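Local coordinates for protein of unknown function VPA0982 (Vibrio parahaemolyticus, PDB 2QIP), which is of unknown function but, as an NYN-domain protein of the PIN clan, may act as an RNA nuclease, at residues H8-A13 / V109-L114; I105-D110 / Q130-K135; V49-Y54 / V73-M78. All coordinates share one frame; numbering follows the deposited sequence.

Contact 1. Residues H8-A13 / V109-L114; sequences HKEKIA and VDRVIL. With EDO (1,2-ethanediol), chain C.
R111 and E10 meet in a salt bridge where two parallel strands begin to pair. R111 NE points at E10 OE2 over 2.8 Å, and the N-H is fairly straight on the acceptor at 161°. The oxygen lies close to the guanidinium plane, at its edge, and is met on its syn side. The carboxylate and guanidinium planes are steeply tilted to each other, and OE2 alone takes the NE hydrogen. E10 reaches it as a fully extended chain, with CG turned anti to the backbone N (chi1 -173°). One water accepts from R111 NH2 and gives a weak bond to E10 OE2.

D110 grips the start of the other strand. Its OD2 takes the N-H of K11 at 2.8 Å on the anti side, almost straight at 174°. A second water links the same oxygen to K9 O. In return K11 O accepts from two backbone donors, D110 N at 2.8 Å and R111 N at 3.1 Å. From R111 on, the regular parallel ladder takes over: A13 N binds R111 O at 3.0 Å, and I113 N binds A13 O at 2.7 Å.

The sheet faces are apolar further in. I12 CD1 touches I113 CD1 at 3.9 Å, while A13 CB rests on V109 CG1 on the opposite face. An ethanediol, probably from the crystallisation liquor, donates to D110 OD1.

K46 gives E10 OE1 a second salt bridge, and T137 takes R111 NH1. The pair forms the middle of the parallel sheet of the NYN domain. Strand 46-55 flanks 10-17, strand 135-140 flanks 111-115, and helix 95-105 packs over A13 and L114.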
loop_
_atom_site.group_PDB
_atom_site.type_symbol
_atom_site.label_atom_id
_atom_site.label_comp_id
_atom_site.label_asym_id
_atom_site.label_seq_id
_atom_site.Cartn_x
_atom_site.Cartn_y
_atom_site.Cartn_z
ATOM N N HIS A 8 -2.004 10.950 -30.546
ATOM C CA HIS A 8 -2.681 11.302 -29.306
ATOM C C HIS A 8 -1.654 11.976 -28.394
ATOM O O HIS A 8 -0.498 11.564 -28.371
ATOM C CB HIS A 8 -3.214 10.044 -28.596
ATOM C CG HIS A 8 -4.419 9.429 -29.240
ATOM N ND1 HIS A 8 -4.549 8.067 -29.413
ATOM C CD2 HIS A 8 -5.551 9.982 -29.740
ATOM C CE1 HIS A 8 -5.709 7.807 -29.994
ATOM N NE2 HIS A 8 -6.335 8.951 -30.207
ATOM N N LYS A 9 -2.066 13.015 -27.662
ATOM C CA LYS A 9 -1.219 13.606 -26.607
ATOM C C LYS A 9 -0.896 12.497 -25.604
ATOM O O LYS A 9 -1.688 11.567 -25.460
ATOM C CB LYS A 9 -1.969 14.706 -25.857
ATOM C CG LYS A 9 -2.471 15.887 -26.695
ATOM C CD LYS A 9 -2.680 17.057 -25.761
ATOM C CE LYS A 9 -4.051 17.671 -25.909
ATOM N NZ LYS A 9 -4.612 18.013 -24.575
ATOM N N GLU A 10 0.237 12.609 -24.906
ATOM C CA GLU A 10 0.563 11.636 -23.854
ATOM C C GLU A 10 -0.567 11.628 -22.828
ATOM O O GLU A 10 -0.968 12.681 -22.324
ATOM C CB GLU A 10 1.885 11.984 -23.162
ATOM C CG GLU A 10 2.343 10.906 -22.193
ATOM C CD GLU A 10 3.579 11.276 -21.381
ATOM O OE1 GLU A 10 3.718 12.445 -20.991
ATOM O OE2 GLU A 10 4.412 10.380 -21.116
ATOM N N LYS A 11 -1.079 10.438 -22.529
ATOM C CA LYS A 11 -2.129 10.280 -21.525
ATOM C C LYS A 11 -1.478 10.124 -20.154
ATOM O O LYS A 11 -0.581 9.297 -19.989
ATOM C CB LYS A 11 -2.958 9.032 -21.839
ATOM C CG LYS A 11 -3.966 9.233 -22.985
ATOM C CD LYS A 11 -4.721 7.914 -23.284
ATOM C CE LYS A 11 -5.846 8.155 -24.275
ATOM N NZ LYS A 11 -6.591 6.895 -24.592
ATOM N N ILE A 12 -1.939 10.897 -19.171
ATOM C CA ILE A 12 -1.362 10.855 -17.832
ATOM C C ILE A 12 -2.420 10.626 -16.760
ATOM O O ILE A 12 -3.594 10.986 -16.910
ATOM C CB ILE A 12 -0.558 12.132 -17.490
ATOM C CG1 ILE A 12 -1.463 13.365 -17.381
ATOM C CG2 ILE A 12 0.566 12.322 -18.509
ATOM C CD1 ILE A 12 -0.729 14.619 -16.889
ATOM N N ALA A 13 -1.972 9.995 -15.676
ATOM C CA ALA A 13 -2.734 9.955 -14.427
ATOM C C ALA A 13 -1.886 10.618 -13.371
ATOM O O ALA A 13 -0.692 10.339 -13.301
ATOM C CB ALA A 13 -3.003 8.526 -14.012
ATOM N N VAL A 109 -3.232 4.729 -19.140
ATOM C CA VAL A 109 -2.393 5.922 -19.347
ATOM C C VAL A 109 -1.013 5.549 -19.869
ATOM O O VAL A 109 -0.570 4.396 -19.720
ATOM C CB VAL A 109 -2.261 6.796 -18.066
ATOM C CG1 VAL A 109 -3.625 7.333 -17.674
ATOM C CG2 VAL A 109 -1.649 6.016 -16.901
ATOM N N ASP A 110 -0.349 6.526 -20.486
ATOM C CA ASP A 110 1.036 6.339 -20.898
ATOM C C ASP A 110 2.017 6.579 -19.766
ATOM O O ASP A 110 3.117 6.049 -19.771
ATOM C CB ASP A 110 1.392 7.286 -22.047
ATOM C CG ASP A 110 0.507 7.079 -23.267
ATOM O OD1 ASP A 110 0.418 5.925 -23.729
ATOM O OD2 ASP A 110 -0.142 8.041 -23.728
ATOM N N ARG A 111 1.623 7.406 -18.810
ATOM C CA ARG A 111 2.523 7.799 -17.737
ATOM C C ARG A 111 1.704 8.069 -16.482
ATOM O O ARG A 111 0.645 8.713 -16.535
ATOM C CB ARG A 111 3.274 9.077 -18.138
ATOM C CG ARG A 111 4.277 9.568 -17.074
ATOM C CD ARG A 111 4.947 10.846 -17.491
ATOM N NE ARG A 111 5.764 10.622 -18.675
ATOM C CZ ARG A 111 7.053 10.268 -18.678
ATOM N NH1 ARG A 111 7.738 10.106 -17.546
ATOM N NH2 ARG A 111 7.669 10.062 -19.853
ATOM N N VAL A 112 2.196 7.524 -15.370
ATOM C CA VAL A 112 1.651 7.815 -14.034
ATOM C C VAL A 112 2.567 8.854 -13.395
ATOM O O VAL A 112 3.810 8.672 -13.363
ATOM C CB VAL A 112 1.596 6.527 -13.162
ATOM C CG1 VAL A 112 1.145 6.856 -11.732
ATOM C CG2 VAL A 112 0.670 5.489 -13.796
ATOM N N ILE A 113 1.962 9.934 -12.891
ATOM C CA ILE A 113 2.721 10.951 -12.158
ATOM C C ILE A 113 2.363 10.839 -10.680
ATOM O O ILE A 113 1.205 11.036 -10.309
ATOM C CB ILE A 113 2.428 12.361 -12.695
ATOM C CG1 ILE A 113 2.768 12.449 -14.202
ATOM C CG2 ILE A 113 3.157 13.422 -11.862
ATOM C CD1 ILE A 113 2.440 13.790 -14.846
ATOM N N LEU A 114 3.350 10.458 -9.869
ATOM C CA LEU A 114 3.179 10.245 -8.431
ATOM C C LEU A 114 3.858 11.383 -7.699
ATOM O O LEU A 114 5.049 11.613 -7.890
ATOM C CB LEU A 114 3.813 8.915 -8.011
ATOM C CG LEU A 114 3.805 8.612 -6.518
ATOM C CD1 LEU A 114 2.399 8.462 -5.951
ATOM C CD2 LEU A 114 4.634 7.350 -6.292
HETATM C C1 EDO C . -2.424 4.205 -22.880
HETATM O O1 EDO C . -1.097 3.701 -22.706
HETATM C C2 EDO C . -2.938 3.766 -24.248
HETATM O O2 EDO C . -4.342 4.014 -24.246
HETATM O O HOH W 1 -1.470 8.657 -25.946
HETATM O O HOH W 2 6.802 11.871 -22.349
#

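Contact 2. Residues I105-D110 / Q130-K135; sequences IAPDVD and QRYNKK. With EDO (1,2-ethanediol), chain C; EDO (1,2-ethanediol), chain D.
K134 sends its ammonium group into a cluster of backbone oxygens in the loop after helix 95-105. NZ donates to V109 O at 2.8 Å and to A106 O at 3.0 Å, with a weak bond to P107 O at 3.1 Å. These carbonyls would favour a charged amine and probably hold it firmly. The side chain folds to get there. A bend at chi2 (-50°) lays CD against V109 O, and a second at chi4 (71°) turns NZ in among the carbonyls. A106 O also accepts V109 N, so it serves both the short 3-10 turn 106-108 and the lysine. Alongside, K135 N binds D110 O at 3.1 Å. This bond starts the pairing of strand 135-140 with the chain entering strand 111-115.

The arrangement belongs to a beta-alpha-beta crossover: strand 111-115, helix 122-132 and strand 135-140 of the parallel sheet. N133, with positive phi, turns the chain out of the helix, and K134 follows directly.

The other half is looser and is hydrophobic. Y132 lays one ring face along P107, whose CD sits over it, 4.1 Å from the ring centroid and offset toward the rim. The two side chains run side by side and point the same way. A106 CB makes an off-centre CH-pi contact, with Y132 CD2 at 3.8 Å. P107 is solvent-exposed here, and Y132 partly so. An ethanediol O1 accepts from K134 NZ at 3.0 Å and joins it to the D110 carboxylate, whose other oxygen is held by K11 N. A second ethanediol lies farther out, beside Q130 and R131.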
loop_
_atom_site.group_PDB
_atom_site.type_symbol
_atom_site.label_atom_id
_atom_site.label_comp_id
_atom_site.label_asym_id
_atom_site.label_seq_id
_atom_site.Cartn_x
_atom_site.Cartn_y
_atom_site.Cartn_z
ATOM N N ILE A 105 -5.172 2.401 -12.715
ATOM C CA ILE A 105 -5.182 3.383 -13.794
ATOM C C ILE A 105 -4.057 3.150 -14.804
ATOM O O ILE A 105 -4.155 3.606 -15.934
ATOM C CB ILE A 105 -5.176 4.843 -13.228
ATOM C CG1 ILE A 105 -5.688 5.847 -14.277
ATOM C CG2 ILE A 105 -3.775 5.245 -12.729
ATOM C CD1 ILE A 105 -7.142 5.722 -14.610
ATOM N N ALA A 106 -3.000 2.450 -14.393
ATOM C CA ALA A 106 -1.848 2.229 -15.285
ATOM C C ALA A 106 -2.206 1.765 -16.719
ATOM O O ALA A 106 -1.656 2.279 -17.685
ATOM C CB ALA A 106 -0.842 1.273 -14.649
ATOM N N PRO A 107 -3.092 0.761 -16.872
ATOM C CA PRO A 107 -3.381 0.341 -18.263
ATOM C C PRO A 107 -4.012 1.421 -19.140
ATOM O O PRO A 107 -3.955 1.311 -20.365
ATOM C CB PRO A 107 -4.340 -0.851 -18.094
ATOM C CG PRO A 107 -4.885 -0.739 -16.684
ATOM C CD PRO A 107 -3.784 -0.100 -15.887
ATOM N N ASP A 108 -4.587 2.447 -18.518
ATOM C CA ASP A 108 -5.319 3.470 -19.254
ATOM C C ASP A 108 -4.484 4.693 -19.599
ATOM O O ASP A 108 -4.972 5.591 -20.275
ATOM C CB ASP A 108 -6.545 3.929 -18.466
ATOM C CG ASP A 108 -7.520 2.810 -18.232
ATOM O OD1 ASP A 108 -7.852 2.126 -19.215
ATOM O OD2 ASP A 108 -7.929 2.598 -17.069
ATOM N N VAL A 109 -3.232 4.729 -19.140
ATOM C CA VAL A 109 -2.393 5.922 -19.347
ATOM C C VAL A 109 -1.013 5.549 -19.869
ATOM O O VAL A 109 -0.570 4.396 -19.720
ATOM C CB VAL A 109 -2.261 6.796 -18.066
ATOM C CG1 VAL A 109 -3.625 7.333 -17.674
ATOM C CG2 VAL A 109 -1.649 6.016 -16.901
ATOM N N ASP A 110 -0.349 6.526 -20.486
ATOM C CA ASP A 110 1.036 6.339 -20.898
ATOM C C ASP A 110 2.017 6.579 -19.766
ATOM O O ASP A 110 3.117 6.049 -19.771
ATOM C CB ASP A 110 1.392 7.286 -22.047
ATOM C CG ASP A 110 0.507 7.079 -23.267
ATOM O OD1 ASP A 110 0.418 5.925 -23.729
ATOM O OD2 ASP A 110 -0.142 8.041 -23.728
ATOM N N GLN A 130 6.892 -3.072 -14.778
ATOM C CA GLN A 130 6.965 -4.513 -15.149
ATOM C C GLN A 130 5.692 -4.988 -15.831
ATOM O O GLN A 130 5.710 -5.620 -16.904
ATOM C CB GLN A 130 7.209 -5.366 -13.916
ATOM C CG GLN A 130 8.574 -5.204 -13.288
ATOM C CD GLN A 130 8.665 -5.934 -11.957
ATOM O OE1 GLN A 130 7.665 -6.084 -11.229
ATOM N NE2 GLN A 130 9.870 -6.389 -11.625
ATOM N N ARG A 131 4.558 -4.712 -15.191
ATOM C CA ARG A 131 3.305 -5.299 -15.676
ATOM C C ARG A 131 2.695 -4.526 -16.831
ATOM O O ARG A 131 2.141 -5.143 -17.762
ATOM C CB ARG A 131 2.298 -5.443 -14.535
ATOM C CG ARG A 131 2.808 -6.428 -13.499
ATOM C CD ARG A 131 1.808 -6.768 -12.427
ATOM N NE ARG A 131 0.626 -7.488 -12.919
ATOM C CZ ARG A 131 0.578 -8.785 -13.230
ATOM N NH1 ARG A 131 1.674 -9.548 -13.200
ATOM N NH2 ARG A 131 -0.569 -9.310 -13.644
ATOM N N TYR A 132 2.789 -3.187 -16.788
ATOM C CA TYR A 132 2.113 -2.355 -17.793
ATOM C C TYR A 132 3.070 -1.620 -18.725
ATOM O O TYR A 132 2.639 -0.963 -19.674
ATOM C CB TYR A 132 1.150 -1.360 -17.114
ATOM C CG TYR A 132 0.129 -2.090 -16.289
ATOM C CD1 TYR A 132 -1.000 -2.652 -16.888
ATOM C CD2 TYR A 132 0.336 -2.303 -14.928
ATOM C CE1 TYR A 132 -1.916 -3.384 -16.130
ATOM C CE2 TYR A 132 -0.565 -3.036 -14.168
ATOM C CZ TYR A 132 -1.688 -3.562 -14.768
ATOM O OH TYR A 132 -2.589 -4.285 -14.011
ATOM N N ASN A 133 4.366 -1.714 -18.429
ATOM C CA ASN A 133 5.399 -1.007 -19.186
ATOM C C ASN A 133 5.036 0.445 -19.487
ATOM O O ASN A 133 5.276 0.942 -20.600
ATOM C CB ASN A 133 5.788 -1.758 -20.460
ATOM C CG ASN A 133 7.098 -1.274 -21.039
ATOM O OD1 ASN A 133 7.983 -0.760 -20.322
ATOM N ND2 ASN A 133 7.248 -1.444 -22.346
ATOM N N LYS A 134 4.469 1.124 -18.482
ATOM C CA LYS A 134 4.200 2.553 -18.602
ATOM C C LYS A 134 5.309 3.350 -17.915
ATOM O O LYS A 134 6.104 2.786 -17.153
ATOM C CB LYS A 134 2.805 2.890 -18.038
ATOM C CG LYS A 134 1.658 2.055 -18.643
ATOM C CD LYS A 134 1.625 2.001 -20.167
ATOM C CE LYS A 134 0.480 1.112 -20.700
ATOM N NZ LYS A 134 -0.866 1.718 -20.500
ATOM N N LYS A 135 5.370 4.647 -18.232
ATOM C CA LYS A 135 6.362 5.529 -17.612
ATOM C C LYS A 135 5.848 6.014 -16.275
ATOM O O LYS A 135 4.625 6.130 -16.074
ATOM C CB LYS A 135 6.631 6.751 -18.497
ATOM C CG LYS A 135 7.163 6.415 -19.883
ATOM C CD LYS A 135 8.606 6.016 -19.846
ATOM C CE LYS A 135 9.138 5.778 -21.268
ATOM N NZ LYS A 135 10.545 5.315 -21.201
HETATM C C1 EDO C . -2.424 4.205 -22.880
HETATM O O1 EDO C . -1.097 3.701 -22.706
HETATM C C2 EDO C . -2.938 3.766 -24.248
HETATM O O2 EDO C . -4.342 4.014 -24.246
HETATM C C1 EDO D . 3.903 -9.046 -11.076
HETATM O O1 EDO D . 4.232 -9.748 -9.876
HETATM C C2 EDO D . 4.935 -9.233 -12.172
HETATM O O2 EDO D . 5.686 -8.021 -12.297
#

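Contact 3. Residues V49-Y54 / V73-M78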
loop_
_atom_site.group_PDB
_atom_site.type_symbol
_atom_site.label_atom_id
_atom_site.label_comp_id
_atom_site.label_asym_id
_atom_site.label_seq_id
_atom_site.Cartn_x
_atom_site.Cartn_y
_atom_site.Cartn_z
ATOM N N VAL A 49 -6.148 11.845 -17.958
ATOM C CA VAL A 49 -7.156 10.792 -17.849
ATOM C C VAL A 49 -7.738 10.744 -16.445
ATOM O O VAL A 49 -8.912 10.458 -16.255
ATOM C CB VAL A 49 -6.552 9.438 -18.268
ATOM C CG1 VAL A 49 -7.518 8.282 -17.992
ATOM C CG2 VAL A 49 -6.131 9.479 -19.747
ATOM N N SER A 50 -6.894 11.010 -15.456
ATOM C CA SER A 50 -7.291 10.934 -14.062
ATOM C C SER A 50 -6.370 11.822 -13.258
ATOM O O SER A 50 -5.168 11.893 -13.549
ATOM C CB SER A 50 -7.167 9.481 -13.566
ATOM O OG SER A 50 -7.513 9.354 -12.198
ATOM N N ALA A 51 -6.923 12.497 -12.255
ATOM C CA ALA A 51 -6.112 13.306 -11.355
ATOM C C ALA A 51 -6.759 13.280 -9.989
ATOM O O ALA A 51 -7.874 13.794 -9.798
ATOM C CB ALA A 51 -5.956 14.733 -11.866
ATOM N N LYS A 52 -6.059 12.670 -9.040
ATOM C CA LYS A 52 -6.599 12.481 -7.702
ATOM C C LYS A 52 -5.628 12.976 -6.650
ATOM O O LYS A 52 -4.418 12.766 -6.760
ATOM C CB LYS A 52 -6.948 10.997 -7.486
ATOM C CG LYS A 52 -8.205 10.602 -8.215
ATOM C CD LYS A 52 -8.578 9.144 -8.049
ATOM C CE LYS A 52 -9.890 8.905 -8.816
ATOM N NZ LYS A 52 -10.323 7.469 -8.837
ATOM N N ALA A 53 -6.176 13.657 -5.645
ATOM C CA ALA A 53 -5.415 14.189 -4.522
ATOM C C ALA A 53 -5.898 13.469 -3.279
ATOM O O ALA A 53 -7.078 13.561 -2.921
ATOM C CB ALA A 53 -5.621 15.713 -4.389
ATOM N N TYR A 54 -4.995 12.730 -2.634
ATOM C CA TYR A 54 -5.347 11.852 -1.516
ATOM C C TYR A 54 -5.085 12.599 -0.219
ATOM O O TYR A 54 -3.926 12.841 0.166
ATOM C CB TYR A 54 -4.502 10.570 -1.609
ATOM C CG TYR A 54 -4.865 9.789 -2.850
ATOM C CD1 TYR A 54 -5.791 8.760 -2.782
ATOM C CD2 TYR A 54 -4.310 10.100 -4.098
ATOM C CE1 TYR A 54 -6.171 8.044 -3.911
ATOM C CE2 TYR A 54 -4.691 9.389 -5.250
ATOM C CZ TYR A 54 -5.610 8.347 -5.141
ATOM O OH TYR A 54 -6.013 7.636 -6.274
ATOM N N VAL A 73 -8.740 23.334 -9.015
ATOM C CA VAL A 73 -7.540 23.141 -9.836
ATOM C C VAL A 73 -7.777 22.039 -10.862
ATOM O O VAL A 73 -7.256 22.094 -11.990
ATOM C CB VAL A 73 -6.327 22.798 -8.946
ATOM C CG1 VAL A 73 -5.119 22.404 -9.808
ATOM C CG2 VAL A 73 -5.968 24.005 -8.065
ATOM N N GLY A 74 -8.553 21.033 -10.467
ATOM C CA GLY A 74 -8.885 19.932 -11.360
ATOM C C GLY A 74 -8.822 18.550 -10.735
ATOM O O GLY A 74 -9.125 17.564 -11.399
ATOM N N PHE A 75 -8.425 18.469 -9.460
ATOM C CA PHE A 75 -8.329 17.160 -8.805
ATOM C C PHE A 75 -9.678 16.615 -8.342
ATOM O O PHE A 75 -10.525 17.377 -7.854
ATOM C CB PHE A 75 -7.424 17.239 -7.579
ATOM C CG PHE A 75 -6.005 17.551 -7.904
ATOM C CD1 PHE A 75 -5.144 16.542 -8.336
ATOM C CD2 PHE A 75 -5.511 18.848 -7.774
ATOM C CE1 PHE A 75 -3.821 16.820 -8.638
ATOM C CE2 PHE A 75 -4.169 19.134 -8.074
ATOM C CZ PHE A 75 -3.334 18.108 -8.517
ATOM N N GLU A 76 -9.861 15.296 -8.425
ATOM C CA GLU A 76 -10.850 14.636 -7.567
ATOM C C GLU A 76 -10.162 14.465 -6.209
ATOM O O GLU A 76 -9.073 13.891 -6.134
ATOM C CB GLU A 76 -11.296 13.276 -8.116
ATOM C CG GLU A 76 -12.261 12.596 -7.133
ATOM C CD GLU A 76 -12.912 11.299 -7.602
ATOM O OE1 GLU A 76 -12.698 10.870 -8.755
ATOM O OE2 GLU A 76 -13.671 10.706 -6.783
ATOM N N VAL A 77 -10.757 15.009 -5.148
ATOM C CA VAL A 77 -10.178 14.912 -3.828
ATOM C C VAL A 77 -10.685 13.636 -3.176
ATOM O O VAL A 77 -11.900 13.434 -3.040
ATOM C CB VAL A 77 -10.472 16.161 -2.974
ATOM C CG1 VAL A 77 -10.081 15.924 -1.530
ATOM C CG2 VAL A 77 -9.729 17.392 -3.552
HETATM N N MSE A 78 -9.736 12.766 -2.820
HETATM C CA MSE A 78 -10.041 11.486 -2.201
HETATM C C MSE A 78 -9.772 11.623 -0.715
HETATM O O MSE A 78 -8.621 11.710 -0.301
HETATM C CB MSE A 78 -9.142 10.385 -2.795
HETATM C CG MSE A 78 -9.172 10.319 -4.321
HETATM SE SE MSE A 78 -10.905 9.768 -4.983
HETATM C CE MSE A 78 -10.806 7.937 -4.331
#
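The Y54 ring has M78 over one face. M78 is a selenomethionine, and its CG stands 3.8 Å above the ring plane, offset toward the rim, in a CH-pi contact. M78 CB touches Y54 CD1 at 3.7 Å, and the two side chains run side by side. W94 meets the Y54 ring edge-to-face. The F75 ring meets the other strand differently. The carbonyl carbon of A51 lies at its edge, near the ring plane, and A53 CB approaches obliquely. A51 CB also reaches F75 CD1 at 4.0 Å.

K52 shares the sheet face of Y54 and M78. Its chain is extended, and it crosses M78 so that CD meets SE at 3.9 Å. A bend at chi2 (-67°) brings the selenium of M78 against the lysine methylenes. E76 runs beside K52 and points the same way. Its OE1 comes to 3.4 Å from K52 CE, but NZ stays 4.1 Å away, beyond a salt bridge.

The backbones pair in parallel register, K52 with E76, A53 with V77 and Y54 with M78. E76 N binds A51 O, A53 N binds E76 O at 2.9 Å, and M78 N binds A53 O at 2.8 Å. The two strands and helix 61-73 form a beta-alpha-beta unit at one margin of the sheet. L70 of that helix packs on A53 and V77, while W39 of helix 35-42 meets the F75 ring edge-to-face.

D101 hydrogen-bonds Y54 OH, which probably helps to fix the ring under M78. The pairing therefore rests on backbone bonds and apolar cover, with the K52 and E76 charges adding at most a weak attraction.

In the fold
From the N terminus, strand 10-17 comes first. It lies between its later partners, 46-55 and 111-115. Contact 3 closes a short loop through helix 61-73 and sets strand 76-79 at the margin of the sheet. That loop lies wholly within the long one closed by contact 1, which brings 109-114 back to 8-13. Contact 2 opens after contact 3 has closed. It overlaps contact 1 at V109 and D110, and carries the sheet on toward strand 135-140 by way of helix 122-132. V49 links contact 3 to contact 1 through I12 O and also packs on V109. Together the three contacts tie five neighbouring strands.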